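Local coordinates for protein DyP (Bjerkandera adusta, PDB 3VXJ) that probably acts as a haem b peroxidase of the dye-decolorizing (DyP) family, using hydrogen peroxide to oxidise dyes and phenolic compounds, at residues P228-Y233 with P417-P422; G306-K311 with E391-Q396; P336-A341 with Q350-L355. All blocks are in the same frame, centred on the assembly; numbering follows the deposited sequence.

Contact 1 of 3, residues P228-Y233 with P417-P422; sequences PEFNAY and PLFVIP. With HEM (protoporphyrin IX containing Fe), chain B.
Phe419 packs its ring against Phe230 and Tyr233 of helix 227-236, and aromatic interactions dominate the contact. The alpha-carbon of Phe230 sits almost squarely over one face of that ring as a CH-pi contact, Phe230 CA lying 3.8 Å from the Phe419 centroid and 11° off the ring normal. The opposite face is occupied from within its own segment by the carbonyl oxygen of Pro417, so that the ring is sandwiched between two backbone groups. Phe230 then turns its ring edge toward the face of Phe419, an offset edge-to-face pair with planes at 86° in which Phe230 CD1 approaches Phe419 CD2 to 3.8 Å. Tyr233 completes the aromatic cluster, its ring set obliquely to Phe419.

Apolar contacts extend the cluster. One turn further along the helix, Tyr233 CB lies 3.5 Å from Phe419 CZ. Tyr233 CG stands opposite the backbone N (chi1 -178°), which sends the ring toward Pro417, where Tyr233 CE1 meets Pro417 CD at 3.5 Å.

No hydrogen bond joins the segments, and the carboxylate of Glu229 is hydrogen-bonded to Thr348. Helix 227-236 thus packs on the lead-in to strand 420-430, an outermost strand of the four-stranded antiparallel sheet; Phe419 pairs through its backbone with Lys226, just beyond strand 216-225, while Phe230 also stacks on Phe167.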
loop_
_atom_site.group_PDB
_atom_site.type_symbol
_atom_site.label_atom_id
_atom_site.label_comp_id
_atom_site.label_asym_id
_atom_site.label_seq_id
_atom_site.Cartn_x
_atom_site.Cartn_y
_atom_site.Cartn_z
ATOM N N PRO A 228 17.699 9.822 -4.818
ATOM C CA PRO A 228 18.552 10.999 -5.046
ATOM C C PRO A 228 17.855 12.092 -5.855
ATOM O O PRO A 228 18.051 13.280 -5.587
ATOM C CB PRO A 228 19.725 10.424 -5.839
ATOM C CG PRO A 228 19.798 9.006 -5.419
ATOM C CD PRO A 228 18.357 8.583 -5.280
ATOM N N GLU A 229 17.040 11.690 -6.825
ATOM C CA GLU A 229 16.296 12.638 -7.650
ATOM C C GLU A 229 15.262 13.413 -6.824
ATOM O O GLU A 229 15.137 14.623 -6.962
ATOM C CB GLU A 229 15.627 11.916 -8.822
ATOM C CG GLU A 229 16.599 11.365 -9.875
ATOM C CD GLU A 229 17.179 9.983 -9.544
ATOM O OE1 GLU A 229 16.993 9.442 -8.425
ATOM O OE2 GLU A 229 17.853 9.422 -10.432
ATOM N N PHE A 230 14.526 12.706 -5.969
ATOM C CA PHE A 230 13.574 13.336 -5.057
ATOM C C PHE A 230 14.271 14.357 -4.159
ATOM O O PHE A 230 13.831 15.504 -4.030
ATOM C CB PHE A 230 12.886 12.247 -4.226
ATOM C CG PHE A 230 12.018 12.773 -3.115
ATOM C CD1 PHE A 230 10.730 13.227 -3.370
ATOM C CD2 PHE A 230 12.488 12.800 -1.808
ATOM C CE1 PHE A 230 9.925 13.701 -2.329
ATOM C CE2 PHE A 230 11.690 13.266 -0.768
ATOM C CZ PHE A 230 10.414 13.732 -1.032
ATOM N N ASN A 231 15.364 13.928 -3.533
ATOM C CA ASN A 231 16.126 14.792 -2.640
ATOM C C ASN A 231 16.619 16.040 -3.375
ATOM O O ASN A 231 16.440 17.166 -2.901
ATOM C CB ASN A 231 17.313 14.014 -2.061
ATOM C CG ASN A 231 18.090 14.808 -1.029
ATOM O OD1 ASN A 231 17.581 15.092 0.056
ATOM N ND2 ASN A 231 19.335 15.151 -1.355
ATOM N N ALA A 232 17.222 15.847 -4.545
ATOM C CA ALA A 232 17.725 16.964 -5.342
ATOM C C ALA A 232 16.609 17.916 -5.753
ATOM O O ALA A 232 16.802 19.135 -5.731
ATOM C CB ALA A 232 18.480 16.448 -6.563
ATOM N N TYR A 233 15.446 17.367 -6.112
ATOM C CA TYR A 233 14.295 18.188 -6.469
ATOM C C TYR A 233 13.852 19.072 -5.303
ATOM O O TYR A 233 13.551 20.247 -5.499
ATOM C CB TYR A 233 13.114 17.333 -6.950
ATOM C CG TYR A 233 11.930 18.180 -7.358
ATOM C CD1 TYR A 233 11.863 18.758 -8.624
ATOM C CD2 TYR A 233 10.887 18.430 -6.465
ATOM C CE1 TYR A 233 10.776 19.556 -8.994
ATOM C CE2 TYR A 233 9.806 19.226 -6.826
ATOM C CZ TYR A 233 9.753 19.784 -8.087
ATOM O OH TYR A 233 8.676 20.570 -8.431
ATOM N N PRO A 417 8.946 15.930 -11.462
ATOM C CA PRO A 417 9.351 14.685 -12.127
ATOM C C PRO A 417 8.766 13.478 -11.396
ATOM O O PRO A 417 8.585 13.528 -10.177
ATOM C CB PRO A 417 10.876 14.678 -11.967
ATOM C CG PRO A 417 11.257 16.093 -11.754
ATOM C CD PRO A 417 10.109 16.707 -10.999
ATOM N N LEU A 418 8.483 12.398 -12.119
ATOM C CA LEU A 418 7.996 11.184 -11.470
ATOM C C LEU A 418 9.146 10.481 -10.749
ATOM O O LEU A 418 10.154 10.127 -11.366
ATOM C CB LEU A 418 7.325 10.252 -12.483
ATOM C CG LEU A 418 6.563 9.031 -11.937
ATOM C CD1 LEU A 418 5.452 9.378 -10.942
ATOM C CD2 LEU A 418 5.999 8.192 -13.089
ATOM N N PHE A 419 9.001 10.301 -9.437
ATOM C CA PHE A 419 10.030 9.653 -8.623
ATOM C C PHE A 419 9.655 8.224 -8.228
ATOM O O PHE A 419 10.425 7.539 -7.537
ATOM C CB PHE A 419 10.304 10.457 -7.350
ATOM C CG PHE A 419 10.658 11.892 -7.591
ATOM C CD1 PHE A 419 11.801 12.229 -8.308
ATOM C CD2 PHE A 419 9.869 12.902 -7.071
ATOM C CE1 PHE A 419 12.139 13.571 -8.525
ATOM C CE2 PHE A 419 10.198 14.249 -7.282
ATOM C CZ PHE A 419 11.328 14.575 -8.008
ATOM N N VAL A 420 8.470 7.797 -8.654
ATOM C CA VAL A 420 7.928 6.485 -8.326
ATOM C C VAL A 420 7.536 5.821 -9.638
ATOM O O VAL A 420 6.656 6.304 -10.346
ATOM C CB VAL A 420 6.693 6.588 -7.396
ATOM C CG1 VAL A 420 6.098 5.208 -7.149
ATOM C CG2 VAL A 420 7.068 7.254 -6.064
ATOM N N ILE A 421 8.207 4.725 -9.971
ATOM C CA ILE A 421 8.045 4.083 -11.267
ATOM C C ILE A 421 7.395 2.712 -11.087
ATOM O O ILE A 421 7.990 1.833 -10.460
ATOM C CB ILE A 421 9.412 3.880 -11.957
ATOM C CG1 ILE A 421 10.236 5.179 -11.973
ATOM C CG2 ILE A 421 9.235 3.315 -13.366
ATOM C CD1 ILE A 421 9.651 6.313 -12.811
ATOM N N PRO A 422 6.171 2.519 -11.610
ATOM C CA PRO A 422 5.580 1.177 -11.546
ATOM C C PRO A 422 6.321 0.208 -12.463
ATOM O O PRO A 422 6.484 0.473 -13.663
ATOM C CB PRO A 422 4.135 1.402 -12.031
ATOM C CG PRO A 422 3.897 2.895 -11.890
ATOM C CD PRO A 422 5.236 3.513 -12.178
HETATM C CHA HEM B . -0.191 7.097 3.315
HETATM C CHB HEM B . 4.100 6.679 1.129
HETATM C CHC HEM B . 1.973 4.793 -2.784
HETATM C CHD HEM B . -2.327 5.166 -0.607
HETATM C C1A HEM B . 1.148 7.180 3.052
HETATM C C2A HEM B . 2.141 7.758 3.929
HETATM C C3A HEM B . 3.331 7.649 3.311
HETATM C C4A HEM B . 3.122 6.974 2.051
HETATM C CMA HEM B . 4.704 8.114 3.834
HETATM C CAA HEM B . 1.832 8.436 5.282
HETATM C CBA HEM B . 1.820 7.501 6.494
HETATM C CGA HEM B . 0.616 6.590 6.556
HETATM O O1A HEM B . -0.515 7.053 6.816
HETATM O O2A HEM B . 0.806 5.356 6.370
HETATM C C1B HEM B . 3.907 6.118 -0.118
HETATM C C2B HEM B . 4.945 5.820 -1.081
HETATM C C3B HEM B . 4.353 5.291 -2.169
HETATM C C4B HEM B . 2.931 5.233 -1.905
HETATM C CMB HEM B . 6.445 6.105 -0.851
HETATM C CAB HEM B . 5.010 4.784 -3.471
HETATM C CBB HEM B . 6.283 4.386 -3.516
HETATM C C1C HEM B . 0.622 4.775 -2.549
HETATM C C2C HEM B . -0.398 4.370 -3.498
HETATM C C3C HEM B . -1.594 4.488 -2.900
HETATM C C4C HEM B . -1.355 4.964 -1.554
HETATM C CMC HEM B . -0.102 3.881 -4.928
HETATM C CAC HEM B . -3.004 4.174 -3.464
HETATM C CBC HEM B . -3.326 4.427 -4.740
HETATM C C1D HEM B . -2.128 5.653 0.659
HETATM C C2D HEM B . -3.171 5.745 1.651
HETATM C C3D HEM B . -2.516 6.351 2.853
HETATM C C4D HEM B . -1.138 6.561 2.485
HETATM C CMD HEM B . -4.653 5.350 1.554
HETATM C CAD HEM B . -3.238 6.675 4.170
HETATM C CBD HEM B . -3.947 8.013 3.984
HETATM C CGD HEM B . -4.729 8.401 5.210
HETATM O O1D HEM B . -4.537 9.552 5.686
HETATM O O2D HEM B . -5.535 7.584 5.709
HETATM N NA HEM B . 1.777 6.738 1.915
HETATM N NB HEM B . 2.674 5.779 -0.663
HETATM N NC HEM B . -0.006 5.167 -1.390
HETATM N ND HEM B . -0.926 6.114 1.191
HETATM FE FE HEM B . 0.877 6.012 0.230
HETATM O O HOH W 1 1.125 4.227 1.081
#

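Contact 2 of 3, residues G306-K311 with E391-Q396; sequences GAHVRK and EPIIGQ. With HEM (protoporphyrin IX containing Fe), chain B.
His308 donates from ND1 to Glu391 OE1 in an almost linear bond (2.8 Å, 175°), yet the carboxylate is unusually placed to receive it: Glu391 OE1 lies in the imidazole plane, whereas His308 ND1 approaches from 69° out of the carboxylate plane. From the opposite face the same OE1 accepts the backbone N of Ile394 at 2.8 Å, while OE2 takes that of Ile393 at 2.8 Å. The carboxylate, held by these two amides, fixes in turn the rotation of the iron-bound imidazole.

CG of His308, anti to the backbone N (chi1 -178°), carries the ring to the porphyrin, where NE2 binds the haem iron at 2.2 Å. Ile394 CG1 meets the ring edge, 3.4 Å from His308 CE1. Lys311 runs past Glu391 in the opposite direction, CG to CG at 3.6 Å, and its NZ is hydrogen-bonded to backbone oxygens, among them that of Phe380.

In this structure a water is the sixth ligand of the iron. Buried Glu391 is thus the second-shell residue that positions the axial histidine, and such a proximal histidine-carboxylate pair is typical of haem peroxidase sites.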
loop_
_atom_site.group_PDB
_atom_site.type_symbol
_atom_site.label_atom_id
_atom_site.label_comp_id
_atom_site.label_asym_id
_atom_site.label_seq_id
_atom_site.Cartn_x
_atom_site.Cartn_y
_atom_site.Cartn_z
ATOM N N GLY A 306 -3.435 18.880 -2.765
ATOM C CA GLY A 306 -2.930 17.740 -3.534
ATOM C C GLY A 306 -1.832 16.900 -2.885
ATOM O O GLY A 306 -1.241 16.053 -3.557
ATOM N N ALA A 307 -1.571 17.102 -1.588
ATOM C CA ALA A 307 -0.624 16.273 -0.837
ATOM C C ALA A 307 -1.042 14.793 -0.863
ATOM O O ALA A 307 -2.237 14.475 -0.863
ATOM C CB ALA A 307 -0.518 16.773 0.591
ATOM N N HIS A 308 -0.049 13.899 -0.854
ATOM C CA HIS A 308 -0.295 12.466 -0.963
ATOM C C HIS A 308 -1.413 11.965 -0.061
ATOM O O HIS A 308 -2.359 11.347 -0.550
ATOM C CB HIS A 308 1.000 11.686 -0.699
ATOM C CG HIS A 308 0.853 10.199 -0.831
ATOM N ND1 HIS A 308 0.654 9.577 -2.046
ATOM C CD2 HIS A 308 0.885 9.212 0.097
ATOM C CE1 HIS A 308 0.557 8.273 -1.861
ATOM N NE2 HIS A 308 0.709 8.020 -0.568
ATOM N N VAL A 309 -1.305 12.195 1.247
ATOM C CA VAL A 309 -2.280 11.594 2.164
ATOM C C VAL A 309 -3.666 12.210 2.017
ATOM O O VAL A 309 -4.675 11.530 2.240
ATOM C CB VAL A 309 -1.810 11.596 3.643
ATOM C CG1 VAL A 309 -0.527 10.779 3.796
ATOM C CG2 VAL A 309 -1.629 12.999 4.182
ATOM N N ARG A 310 -3.716 13.477 1.619
ATOM C CA ARG A 310 -4.993 14.163 1.411
ATOM C C ARG A 310 -5.706 13.683 0.144
ATOM O O ARG A 310 -6.927 13.570 0.123
ATOM C CB ARG A 310 -4.791 15.676 1.382
ATOM C CG ARG A 310 -6.077 16.480 1.342
ATOM C CD ARG A 310 -5.769 17.923 1.670
ATOM N NE ARG A 310 -6.993 18.716 1.750
ATOM C CZ ARG A 310 -7.045 19.991 2.132
ATOM N NH1 ARG A 310 -5.923 20.658 2.419
ATOM N NH2 ARG A 310 -8.221 20.606 2.207
ATOM N N LYS A 311 -4.936 13.372 -0.892
ATOM C CA LYS A 311 -5.475 12.770 -2.110
ATOM C C LYS A 311 -5.978 11.348 -1.898
ATOM O O LYS A 311 -7.025 10.966 -2.415
ATOM C CB LYS A 311 -4.423 12.778 -3.205
ATOM C CG LYS A 311 -4.177 14.160 -3.806
ATOM C CD LYS A 311 -5.236 14.551 -4.841
ATOM C CE LYS A 311 -4.606 15.268 -6.020
ATOM N NZ LYS A 311 -5.557 15.396 -7.162
ATOM N N GLU A 391 -1.217 14.563 -7.758
ATOM C CA GLU A 391 -0.542 14.171 -6.532
ATOM C C GLU A 391 0.949 13.934 -6.854
ATOM O O GLU A 391 1.269 13.126 -7.732
ATOM C CB GLU A 391 -1.216 12.921 -5.980
ATOM C CG GLU A 391 -0.953 12.662 -4.505
ATOM C CD GLU A 391 0.431 12.122 -4.256
ATOM O OE1 GLU A 391 0.643 10.913 -4.508
ATOM O OE2 GLU A 391 1.306 12.907 -3.805
ATOM N N PRO A 392 1.860 14.653 -6.168
ATOM C CA PRO A 392 3.271 14.615 -6.576
ATOM C C PRO A 392 4.011 13.296 -6.359
ATOM O O PRO A 392 5.011 13.069 -7.041
ATOM C CB PRO A 392 3.916 15.730 -5.741
ATOM C CG PRO A 392 2.996 15.889 -4.552
ATOM C CD PRO A 392 1.618 15.663 -5.121
ATOM N N ILE A 393 3.558 12.448 -5.433
ATOM C CA ILE A 393 4.248 11.192 -5.166
ATOM C C ILE A 393 3.847 10.100 -6.158
ATOM O O ILE A 393 4.720 9.523 -6.817
ATOM C CB ILE A 393 4.074 10.757 -3.692
ATOM C CG1 ILE A 393 4.509 11.892 -2.735
ATOM C CG2 ILE A 393 4.834 9.461 -3.391
ATOM C CD1 ILE A 393 5.900 12.504 -3.008
ATOM N N ILE A 394 2.548 9.816 -6.282
ATOM C CA ILE A 394 2.109 8.726 -7.175
ATOM C C ILE A 394 1.095 9.116 -8.253
ATOM O O ILE A 394 0.652 8.264 -9.003
ATOM C CB ILE A 394 1.683 7.412 -6.418
ATOM C CG1 ILE A 394 0.753 7.695 -5.241
ATOM C CG2 ILE A 394 2.920 6.625 -5.966
ATOM C CD1 ILE A 394 -0.685 7.967 -5.643
ATOM N N GLY A 395 0.738 10.392 -8.361
ATOM C CA GLY A 395 -0.139 10.827 -9.455
ATOM C C GLY A 395 0.536 10.628 -10.803
ATOM O O GLY A 395 1.729 10.910 -10.958
ATOM N N GLN A 396 -0.207 10.153 -11.799
ATOM C CA GLN A 396 0.441 9.779 -13.069
ATOM C C GLN A 396 0.101 10.582 -14.327
ATOM O O GLN A 396 0.744 10.420 -15.373
ATOM C CB GLN A 396 0.367 8.273 -13.291
ATOM C CG GLN A 396 1.268 7.545 -12.307
ATOM C CD GLN A 396 1.512 6.115 -12.680
ATOM O OE1 GLN A 396 2.660 5.701 -12.856
ATOM N NE2 GLN A 396 0.444 5.339 -12.801
HETATM C CHA HEM B . -0.191 7.097 3.315
HETATM C CHB HEM B . 4.100 6.679 1.129
HETATM C CHC HEM B . 1.973 4.793 -2.784
HETATM C CHD HEM B . -2.327 5.166 -0.607
HETATM C C1A HEM B . 1.148 7.180 3.052
HETATM C C2A HEM B . 2.141 7.758 3.929
HETATM C C3A HEM B . 3.331 7.649 3.311
HETATM C C4A HEM B . 3.122 6.974 2.051
HETATM C CMA HEM B . 4.704 8.114 3.834
HETATM C CAA HEM B . 1.832 8.436 5.282
HETATM C CBA HEM B . 1.820 7.501 6.494
HETATM C CGA HEM B . 0.616 6.590 6.556
HETATM O O1A HEM B . -0.515 7.053 6.816
HETATM O O2A HEM B . 0.806 5.356 6.370
HETATM C C1B HEM B . 3.907 6.118 -0.118
HETATM C C2B HEM B . 4.945 5.820 -1.081
HETATM C C3B HEM B . 4.353 5.291 -2.169
HETATM C C4B HEM B . 2.931 5.233 -1.905
HETATM C CMB HEM B . 6.445 6.105 -0.851
HETATM C CAB HEM B . 5.010 4.784 -3.471
HETATM C CBB HEM B . 6.283 4.386 -3.516
HETATM C C1C HEM B . 0.622 4.775 -2.549
HETATM C C2C HEM B . -0.398 4.370 -3.498
HETATM C C3C HEM B . -1.594 4.488 -2.900
HETATM C C4C HEM B . -1.355 4.964 -1.554
HETATM C CMC HEM B . -0.102 3.881 -4.928
HETATM C CAC HEM B . -3.004 4.174 -3.464
HETATM C CBC HEM B . -3.326 4.427 -4.740
HETATM C C1D HEM B . -2.128 5.653 0.659
HETATM C C2D HEM B . -3.171 5.745 1.651
HETATM C C3D HEM B . -2.516 6.351 2.853
HETATM C C4D HEM B . -1.138 6.561 2.485
HETATM C CMD HEM B . -4.653 5.350 1.554
HETATM C CAD HEM B . -3.238 6.675 4.170
HETATM C CBD HEM B . -3.947 8.013 3.984
HETATM C CGD HEM B . -4.729 8.401 5.210
HETATM O O1D HEM B . -4.537 9.552 5.686
HETATM O O2D HEM B . -5.535 7.584 5.709
HETATM N NA HEM B . 1.777 6.738 1.915
HETATM N NB HEM B . 2.674 5.779 -0.663
HETATM N NC HEM B . -0.006 5.167 -1.390
HETATM N ND HEM B . -0.926 6.114 1.191
HETATM FE FE HEM B . 0.877 6.012 0.230
HETATM O O HOH W 1 1.125 4.227 1.081
#

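Contact 3 of 3, residues P336-A341 with Q350-L355; sequences PETSDA and QDRGLL. With HEM (protoporphyrin IX containing Fe), chain B.
Arg352 reaches across to Pro336 through a short, straight hydrogen bond: its NE lies 2.8 Å from Pro336 O, with an angle of 178° at the hydrogen. The acceptor is in the guanidinium plane. A second, weak bond runs from Arg352 NH2 to Glu337 O at 3.1 Å, bent to 130°. One side chain thereby gathers two successive carbonyls, the second only weakly, and holds the Pro336-Glu337 part of the chain against the 350-355 segment.

The torsions explain the reach. CG of Arg352 stands between the backbone N and the carbonyl carbon (chi1 62°), and the chain bends at chi3, which brings NE up to the carbonyl of Pro336. At the far end, NH1 forms a salt bridge with Glu342, from helix 340-345, so the guanidinium links the 336-338 loop with that helix.

This is the connection between strands 328-334 and 353-360, antiparallel neighbours in the sheet of the C-terminal half, whose ferredoxin-like alpha+beta architecture is that of the DyP family. The connection includes helix 340-345, introduced by Ser339 as N-cap, its OG accepting from the backbone N of Glu342.

Thr338 OG1 lies over one face of the guanidinium, displaced toward the rim and 3.3 Å from Arg352 CZ; the angle to NE is too poor for a hydrogen bond. Farther out, the Pro336 ring packs against the second segment: its CD lies 3.4 Å from Asp351 O, and its CG is 3.9 Å from Gln350 CB. Asp351 itself turns away and bonds to Tyr334. The side chain of Glu337 starts away from the 350-355 segment and forms a salt bridge with Arg157.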
loop_
_atom_site.group_PDB
_atom_site.type_symbol
_atom_site.label_atom_id
_atom_site.label_comp_id
_atom_site.label_asym_id
_atom_site.label_seq_id
_atom_site.Cartn_x
_atom_site.Cartn_y
_atom_site.Cartn_z
ATOM N N PRO A 336 18.753 -1.407 -1.049
ATOM C CA PRO A 336 19.755 -0.860 -0.147
ATOM C C PRO A 336 19.488 0.595 0.203
ATOM O O PRO A 336 18.750 1.291 -0.503
ATOM C CB PRO A 336 21.047 -0.966 -0.964
ATOM C CG PRO A 336 20.585 -0.847 -2.380
ATOM C CD PRO A 336 19.274 -1.571 -2.418
ATOM N N GLU A 337 20.104 1.049 1.283
ATOM C CA GLU A 337 20.113 2.459 1.630
ATOM C C GLU A 337 20.757 3.278 0.522
ATOM O O GLU A 337 21.571 2.769 -0.260
ATOM C CB GLU A 337 20.827 2.666 2.971
ATOM C CG GLU A 337 20.052 2.058 4.135
ATOM C CD GLU A 337 18.715 2.735 4.335
ATOM O OE1 GLU A 337 18.709 3.841 4.910
ATOM O OE2 GLU A 337 17.681 2.169 3.914
ATOM N N THR A 338 20.363 4.542 0.446
ATOM C CA THR A 338 20.899 5.450 -0.546
ATOM C C THR A 338 22.209 6.016 -0.003
ATOM O O THR A 338 22.234 6.654 1.055
ATOM C CB THR A 338 19.884 6.570 -0.894
ATOM O OG1 THR A 338 18.628 5.988 -1.270
ATOM C CG2 THR A 338 20.394 7.416 -2.046
ATOM N N SER A 339 23.293 5.753 -0.727
ATOM C CA SER A 339 24.629 6.163 -0.309
ATOM C C SER A 339 24.820 7.677 -0.373
ATOM O O SER A 339 24.070 8.383 -1.049
ATOM C CB SER A 339 25.704 5.467 -1.156
ATOM O OG SER A 339 25.745 5.987 -2.476
ATOM N N ASP A 340 25.846 8.158 0.328
ATOM C CA ASP A 340 26.205 9.575 0.328
ATOM C C ASP A 340 26.596 10.058 -1.067
ATOM O O ASP A 340 26.235 11.169 -1.466
ATOM C CB ASP A 340 27.336 9.843 1.328
ATOM C CG ASP A 340 26.975 9.431 2.749
ATOM O OD1 ASP A 340 25.855 9.752 3.207
ATOM O OD2 ASP A 340 27.822 8.792 3.411
ATOM N N ALA A 341 27.306 9.204 -1.804
ATOM C CA ALA A 341 27.746 9.505 -3.167
ATOM C C ALA A 341 26.579 9.548 -4.151
ATOM O O ALA A 341 26.591 10.331 -5.104
ATOM C CB ALA A 341 28.790 8.493 -3.623
ATOM N N GLN A 350 21.137 2.442 -7.686
ATOM C CA GLN A 350 20.730 1.137 -7.180
ATOM C C GLN A 350 19.217 1.011 -7.205
ATOM O O GLN A 350 18.509 2.005 -7.089
ATOM C CB GLN A 350 21.248 0.913 -5.756
ATOM C CG GLN A 350 22.742 1.181 -5.594
ATOM C CD GLN A 350 23.280 0.784 -4.239
ATOM O OE1 GLN A 350 23.491 1.632 -3.367
ATOM N NE2 GLN A 350 23.510 -0.510 -4.051
ATOM N N ASP A 351 18.742 -0.219 -7.369
ATOM C CA ASP A 351 17.328 -0.542 -7.373
ATOM C C ASP A 351 16.808 -0.596 -5.940
ATOM O O ASP A 351 17.221 -1.431 -5.145
ATOM C CB ASP A 351 17.119 -1.888 -8.090
ATOM C CG ASP A 351 15.654 -2.276 -8.218
ATOM O OD1 ASP A 351 14.784 -1.396 -8.107
ATOM O OD2 ASP A 351 15.379 -3.480 -8.435
ATOM N N ARG A 352 15.908 0.326 -5.625
ATOM C CA ARG A 352 15.231 0.371 -4.337
ATOM C C ARG A 352 13.817 0.895 -4.558
ATOM O O ARG A 352 13.532 1.546 -5.567
ATOM C CB ARG A 352 15.976 1.264 -3.337
ATOM C CG ARG A 352 16.081 2.730 -3.761
ATOM C CD ARG A 352 16.849 3.558 -2.739
ATOM N NE ARG A 352 18.239 3.123 -2.584
ATOM C CZ ARG A 352 19.259 3.526 -3.344
ATOM N NH1 ARG A 352 19.078 4.368 -4.355
ATOM N NH2 ARG A 352 20.478 3.072 -3.102
ATOM N N GLY A 353 12.923 0.640 -3.613
ATOM C CA GLY A 353 11.561 1.123 -3.770
ATOM C C GLY A 353 10.606 0.574 -2.739
ATOM O O GLY A 353 10.972 0.395 -1.573
ATOM N N LEU A 354 9.383 0.302 -3.174
ATOM C CA LEU A 354 8.310 -0.116 -2.294
ATOM C C LEU A 354 7.577 -1.274 -2.927
ATOM O O LEU A 354 7.188 -1.218 -4.093
ATOM C CB LEU A 354 7.327 1.040 -2.026
ATOM C CG LEU A 354 6.282 0.838 -0.910
ATOM C CD1 LEU A 354 6.949 0.753 0.473
ATOM C CD2 LEU A 354 5.228 1.960 -0.927
ATOM N N LEU A 355 7.423 -2.332 -2.148
ATOM C CA LEU A 355 6.512 -3.419 -2.490
ATOM C C LEU A 355 5.183 -3.079 -1.831
ATOM O O LEU A 355 4.993 -3.290 -0.629
ATOM C CB LEU A 355 7.073 -4.769 -2.030
ATOM C CG LEU A 355 8.485 -5.055 -2.550
ATOM C CD1 LEU A 355 9.006 -6.399 -2.076
ATOM C CD2 LEU A 355 8.560 -4.973 -4.068
HETATM C CHA HEM B . -0.191 7.097 3.315
HETATM C CHB HEM B . 4.100 6.679 1.129
HETATM C CHC HEM B . 1.973 4.793 -2.784
HETATM C CHD HEM B . -2.327 5.166 -0.607
HETATM C C1A HEM B . 1.148 7.180 3.052
HETATM C C2A HEM B . 2.141 7.758 3.929
HETATM C C3A HEM B . 3.331 7.649 3.311
HETATM C C4A HEM B . 3.122 6.974 2.051
HETATM C CMA HEM B . 4.704 8.114 3.834
HETATM C CAA HEM B . 1.832 8.436 5.282
HETATM C CBA HEM B . 1.820 7.501 6.494
HETATM C CGA HEM B . 0.616 6.590 6.556
HETATM O O1A HEM B . -0.515 7.053 6.816
HETATM O O2A HEM B . 0.806 5.356 6.370
HETATM C C1B HEM B . 3.907 6.118 -0.118
HETATM C C2B HEM B . 4.945 5.820 -1.081
HETATM C C3B HEM B . 4.353 5.291 -2.169
HETATM C C4B HEM B . 2.931 5.233 -1.905
HETATM C CMB HEM B . 6.445 6.105 -0.851
HETATM C CAB HEM B . 5.010 4.784 -3.471
HETATM C CBB HEM B . 6.283 4.386 -3.516
HETATM C C1C HEM B . 0.622 4.775 -2.549
HETATM C C2C HEM B . -0.398 4.370 -3.498
HETATM C C3C HEM B . -1.594 4.488 -2.900
HETATM C C4C HEM B . -1.355 4.964 -1.554
HETATM C CMC HEM B . -0.102 3.881 -4.928
HETATM C CAC HEM B . -3.004 4.174 -3.464
HETATM C CBC HEM B . -3.326 4.427 -4.740
HETATM C C1D HEM B . -2.128 5.653 0.659
HETATM C C2D HEM B . -3.171 5.745 1.651
HETATM C C3D HEM B . -2.516 6.351 2.853
HETATM C C4D HEM B . -1.138 6.561 2.485
HETATM C CMD HEM B . -4.653 5.350 1.554
HETATM C CAD HEM B . -3.238 6.675 4.170
HETATM C CBD HEM B . -3.947 8.013 3.984
HETATM C CGD HEM B . -4.729 8.401 5.210
HETATM O O1D HEM B . -4.537 9.552 5.686
HETATM O O2D HEM B . -5.535 7.584 5.709
HETATM N NA HEM B . 1.777 6.738 1.915
HETATM N NB HEM B . 2.674 5.779 -0.663
HETATM N NC HEM B . -0.006 5.167 -1.390
HETATM N ND HEM B . -0.926 6.114 1.191
HETATM FE FE HEM B . 0.877 6.012 0.230
HETATM O O HOH W 1 1.125 4.227 1.081
#

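The three contacts of one chain each bring at least one residue to the same haem. Contact 2 supplies the proximal ligand, and contacts 1 and 3 reach the haem through single side chains: Val420 CG1 lies 3.7 Å from HEM CBB, and Leu354 CD2 lies 3.7 Å from HEM C3B. Contacts 1 and 2, with centres about 13 Å apart, touch directly, Val420 CG1 meeting Ile394 CG2 at 3.7 Å. Contacts 1 and 3 share the sheet containing strands 353-360 and 420-430, and Pro228 CG packs 3.8 Å from Thr338 CG2. Contacts 2 and 3 remain separate, about 22 Å between centres; in sequence, contact 3 falls within the loop closed by contact 2, which falls within that closed by contact 1.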